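Local coordinates for metallo-beta-lactamase family protein (Thermus thermophilus, PDB 2ZO4) that binds two zinc ions in a metallo-beta-lactamase fold and is probably a hydrolase whose substrate is not established, at residues 264-267 with 268-272; 287-290 with 291-295. All blocks are in the same frame, centred on the assembly; numbering follows the deposited sequence.

Contacts 1 and 2 are both local, and both lie in the C-terminal region, which is consistent with a winged-helix-type domain. Contact 1 joins the loop 264-267 to the first turn of helix 268-275 and is partly buried, with its polar side at the surface. Contact 2 lies wholly in the next helix, 286-301, is largely buried and sits nearer the zinc site. In contact 1 side chains do the work of a helix end, through a threonine, a glutamate and a nearby arginine. In contact 2 the backbone i to i+4 hydrogen bonds run regularly from Phe287 to His295, and a hydroxyl and an imidazole bond back to carbonyls of their own helix. The two helices touch where Ser272 CB packs 3.3 Å from Thr292 OG1.

Contact 1 (264-267 with 268-272); sequences GPKT and AWELS
Thr267 and Glu270 form a capping box at the start of helix 268-275, with Thr267 as the N-cap. Thr267 N donates to Glu270 OE1 at 3.2 Å and 166°. It meets the carboxylate on its anti side, 33° out of the plane. The return bond, from Glu270 N to Thr267 OG1, is straight but weak at 3.3 Å. OG1 can face that N-H because it stands between the backbone N and the carbonyl carbon (chi1 72°). The first helical bond follows, from Leu271 N to Thr267 O.

The buried side is apolar and closely packed. Leu271 CG lies 3.3 Å from Thr267 O, and the side chain also packs on Leu258 and Leu261 of helix 240-261 and on Leu296 of helix 286-301. The other side is polar and partly exposed to solvent, though its contacts are also close. There the Lys266 chain crosses the Glu270 side chain at about a right angle, and Lys266 NZ is hydrogen-bonded to Leu261 O. Glu270 OE1 also forms a salt bridge with Arg313, which probably steadies its negative charge. The ammonium and carboxylate do not pair directly: Lys266 NZ stays 5.0 Å from Glu270 OE2, while Lys266 CG lies 3.6 Å from that same oxygen.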
loop_
_atom_site.group_PDB
_atom_site.type_symbol
_atom_site.label_atom_id
_atom_site.label_comp_id
_atom_site.label_asym_id
_atom_site.label_seq_id
_atom_site.Cartn_x
_atom_site.Cartn_y
_atom_site.Cartn_z
ATOM N N GLY A 264 -27.194 -17.115 2.365
ATOM C CA GLY A 264 -27.518 -17.336 3.771
ATOM C C GLY A 264 -26.445 -16.695 4.638
ATOM O O GLY A 264 -25.462 -16.175 4.106
ATOM N N PRO A 265 -26.628 -16.717 5.976
ATOM C CA PRO A 265 -25.648 -16.161 6.916
ATOM C C PRO A 265 -24.273 -16.821 6.793
ATOM O O PRO A 265 -24.164 -18.049 6.865
ATOM C CB PRO A 265 -26.268 -16.455 8.287
ATOM C CG PRO A 265 -27.726 -16.609 8.020
ATOM C CD PRO A 265 -27.801 -17.269 6.680
ATOM N N LYS A 266 -23.239 -16.000 6.600
ATOM C CA LYS A 266 -21.873 -16.488 6.390
ATOM C C LYS A 266 -20.827 -15.617 7.089
ATOM O O LYS A 266 -21.036 -14.419 7.294
ATOM C CB LYS A 266 -21.555 -16.574 4.891
ATOM C CG LYS A 266 -22.314 -17.666 4.143
ATOM C CD LYS A 266 -21.855 -17.767 2.704
ATOM C CE LYS A 266 -22.643 -18.820 1.942
ATOM N NZ LYS A 266 -22.201 -18.879 0.511
ATOM N N THR A 267 -19.702 -16.231 7.445
ATOM C CA THR A 267 -18.588 -15.522 8.069
ATOM C C THR A 267 -17.673 -14.951 6.991
ATOM O O THR A 267 -17.661 -15.439 5.861
ATOM C CB THR A 267 -17.753 -16.454 8.965
ATOM O OG1 THR A 267 -17.001 -17.355 8.141
ATOM C CG2 THR A 267 -18.649 -17.255 9.913
ATOM N N ALA A 268 -16.891 -13.934 7.350
ATOM C CA ALA A 268 -15.929 -13.330 6.425
ATOM C C ALA A 268 -14.884 -14.332 5.915
ATOM O O ALA A 268 -14.422 -14.227 4.779
ATOM C CB ALA A 268 -15.255 -12.133 7.066
ATOM N N TRP A 269 -14.518 -15.301 6.749
ATOM C CA TRP A 269 -13.548 -16.315 6.344
ATOM C C TRP A 269 -14.063 -17.197 5.205
ATOM O O TRP A 269 -13.380 -17.358 4.195
ATOM C CB TRP A 269 -13.099 -17.175 7.525
ATOM C CG TRP A 269 -12.261 -18.344 7.090
ATOM C CD1 TRP A 269 -12.654 -19.649 7.005
ATOM C CD2 TRP A 269 -10.895 -18.306 6.652
ATOM N NE1 TRP A 269 -11.615 -20.429 6.551
ATOM C CE2 TRP A 269 -10.525 -19.630 6.323
ATOM C CE3 TRP A 269 -9.949 -17.280 6.506
ATOM C CZ2 TRP A 269 -9.246 -19.962 5.868
ATOM C CZ3 TRP A 269 -8.675 -17.611 6.047
ATOM C CH2 TRP A 269 -8.338 -18.944 5.735
ATOM N N GLU A 270 -15.258 -17.763 5.367
ATOM C CA GLU A 270 -15.825 -18.634 4.333
ATOM C C GLU A 270 -16.152 -17.869 3.049
ATOM O O GLU A 270 -15.990 -18.398 1.946
ATOM C CB GLU A 270 -17.041 -19.418 4.854
ATOM C CG GLU A 270 -18.318 -18.619 5.068
ATOM C CD GLU A 270 -19.474 -19.491 5.519
ATOM O OE1 GLU A 270 -19.900 -19.353 6.685
ATOM O OE2 GLU A 270 -19.951 -20.324 4.708
ATOM N N LEU A 271 -16.593 -16.623 3.205
ATOM C CA LEU A 271 -16.867 -15.741 2.069
ATOM C C LEU A 271 -15.609 -15.431 1.253
ATOM O O LEU A 271 -15.663 -15.372 0.021
ATOM C CB LEU A 271 -17.519 -14.438 2.547
ATOM C CG LEU A 271 -18.974 -14.535 3.009
ATOM C CD1 LEU A 271 -19.368 -13.278 3.768
ATOM C CD2 LEU A 271 -19.911 -14.778 1.823
ATOM N N SER A 272 -14.489 -15.246 1.950
ATOM C CA SER A 272 -13.209 -14.903 1.322
ATOM C C SER A 272 -12.672 -15.989 0.379
ATOM O O SER A 272 -11.853 -15.703 -0.495
ATOM C CB SER A 272 -12.160 -14.555 2.386
ATOM O OG SER A 272 -11.798 -15.686 3.156
#

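Contact 2 (287-290 with 291-295)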
loop_
_atom_site.group_PDB
_atom_site.type_symbol
_atom_site.label_atom_id
_atom_site.label_comp_id
_atom_site.label_asym_id
_atom_site.label_seq_id
_atom_site.Cartn_x
_atom_site.Cartn_y
_atom_site.Cartn_z
ATOM N N PHE A 287 -4.796 -11.757 3.014
ATOM C CA PHE A 287 -5.199 -10.582 2.240
ATOM C C PHE A 287 -6.617 -10.723 1.691
ATOM O O PHE A 287 -7.374 -9.755 1.675
ATOM C CB PHE A 287 -4.208 -10.313 1.103
ATOM C CG PHE A 287 -2.790 -10.119 1.569
ATOM C CD1 PHE A 287 -1.800 -11.034 1.223
ATOM C CD2 PHE A 287 -2.450 -9.029 2.371
ATOM C CE1 PHE A 287 -0.485 -10.862 1.660
ATOM C CE2 PHE A 287 -1.138 -8.851 2.816
ATOM C CZ PHE A 287 -0.154 -9.768 2.457
ATOM N N ALA A 288 -6.965 -11.929 1.243
ATOM C CA ALA A 288 -8.326 -12.237 0.805
ATOM C C ALA A 288 -9.340 -12.000 1.934
ATOM O O ALA A 288 -10.388 -11.397 1.708
ATOM C CB ALA A 288 -8.412 -13.671 0.282
ATOM N N PHE A 289 -9.009 -12.455 3.144
ATOM C CA PHE A 289 -9.837 -12.223 4.330
ATOM C C PHE A 289 -10.065 -10.736 4.625
ATOM O O PHE A 289 -11.203 -10.311 4.827
ATOM C CB PHE A 289 -9.232 -12.903 5.562
ATOM C CG PHE A 289 -9.894 -12.519 6.868
ATOM C CD1 PHE A 289 -11.000 -13.219 7.335
ATOM C CD2 PHE A 289 -9.408 -11.459 7.630
ATOM C CE1 PHE A 289 -11.610 -12.872 8.541
ATOM C CE2 PHE A 289 -10.016 -11.097 8.831
ATOM C CZ PHE A 289 -11.118 -11.810 9.287
ATOM N N ALA A 290 -8.979 -9.966 4.669
ATOM C CA ALA A 290 -9.045 -8.541 5.000
ATOM C C ALA A 290 -9.793 -7.728 3.944
ATOM O O ALA A 290 -10.518 -6.794 4.287
ATOM C CB ALA A 290 -7.650 -7.976 5.234
ATOM N N GLU A 291 -9.611 -8.094 2.674
ATOM C CA GLU A 291 -10.337 -7.485 1.552
ATOM C C GLU A 291 -11.831 -7.776 1.635
ATOM O O GLU A 291 -12.658 -6.881 1.447
ATOM C CB GLU A 291 -9.795 -7.992 0.210
ATOM C CG GLU A 291 -8.843 -7.034 -0.511
ATOM C CD GLU A 291 -9.397 -6.481 -1.830
ATOM O OE1 GLU A 291 -10.600 -6.662 -2.121
ATOM O OE2 GLU A 291 -8.619 -5.863 -2.583
ATOM N N THR A 292 -12.162 -9.036 1.908
ATOM C CA THR A 292 -13.552 -9.471 2.057
ATOM C C THR A 292 -14.233 -8.745 3.221
ATOM O O THR A 292 -15.382 -8.319 3.102
ATOM C CB THR A 292 -13.649 -11.002 2.237
ATOM O OG1 THR A 292 -12.970 -11.649 1.151
ATOM C CG2 THR A 292 -15.102 -11.463 2.264
ATOM N N LEU A 293 -13.508 -8.598 4.326
ATOM C CA LEU A 293 -14.001 -7.878 5.495
ATOM C C LEU A 293 -14.267 -6.401 5.191
ATOM O O LEU A 293 -15.282 -5.851 5.619
ATOM C CB LEU A 293 -13.028 -8.031 6.672
ATOM C CG LEU A 293 -13.405 -7.402 8.020
ATOM C CD1 LEU A 293 -14.824 -7.772 8.448
ATOM C CD2 LEU A 293 -12.403 -7.822 9.077
ATOM N N ALA A 294 -13.352 -5.776 4.450
ATOM C CA ALA A 294 -13.500 -4.388 4.000
ATOM C C ALA A 294 -14.763 -4.170 3.164
ATOM O O ALA A 294 -15.440 -3.149 3.302
ATOM C CB ALA A 294 -12.272 -3.958 3.207
ATOM N N HIS A 295 -15.055 -5.123 2.284
ATOM C CA HIS A 295 -16.236 -5.043 1.433
ATOM C C HIS A 295 -17.525 -5.266 2.224
ATOM O O HIS A 295 -18.527 -4.594 1.981
ATOM C CB HIS A 295 -16.128 -6.023 0.267
ATOM C CG HIS A 295 -15.211 -5.558 -0.822
ATOM N ND1 HIS A 295 -13.841 -5.507 -0.669
ATOM C CD2 HIS A 295 -15.468 -5.109 -2.073
ATOM C CE1 HIS A 295 -13.293 -5.054 -1.783
ATOM N NE2 HIS A 295 -14.258 -4.802 -2.649
#
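Thr292 reaches back one turn to Ala288 in helix 286-301, where backbone bonds, side-chain bonds and apolar packing all join residues four apart. The backbone bonds are regular. Glu291 N, Thr292 N, Leu293 N and Ala294 N donate in turn to the carbonyls of Phe287, Ala288, Phe289 and Ala290.

Two side chains add polar bonds. Thr292 OG1 donates to Ala288 O at 2.7 Å. The hydroxyl lies beside its own backbone N (chi1 -54°), which turns it back toward the preceding turn. Thr292 N grips the same oxygen at 3.0 Å, from the opposite face of the carbonyl plane. His295 repeats the pattern on Glu291 O. Its ND1 donates at 2.8 Å, with the oxygen close to the ring plane, and its backbone N bonds from the other face. His295 NE2 is hydrogen-bonded to His251 ND1, so both ring nitrogens are engaged.

Apolar contact is lighter. Phe289 and Leu293 lie side by side, with Phe289 CE2 4.1 Å from Leu293 CD2. The Phe289 ring also meets that of Phe117.

Glu291 OE2 bonds to Val200 N. The N-terminal turn approaches the dinuclear zinc site without ligating it: the Phe287 side chain lies about 6 Å from that of the zinc ligand His72. On the buried face, Thr292 packs on Leu271, Ser272 and Leu275 of helix 268-275. The motif is that of a helical threonine whose hydroxyl shares the i-4 carbonyl with its own backbone N-H.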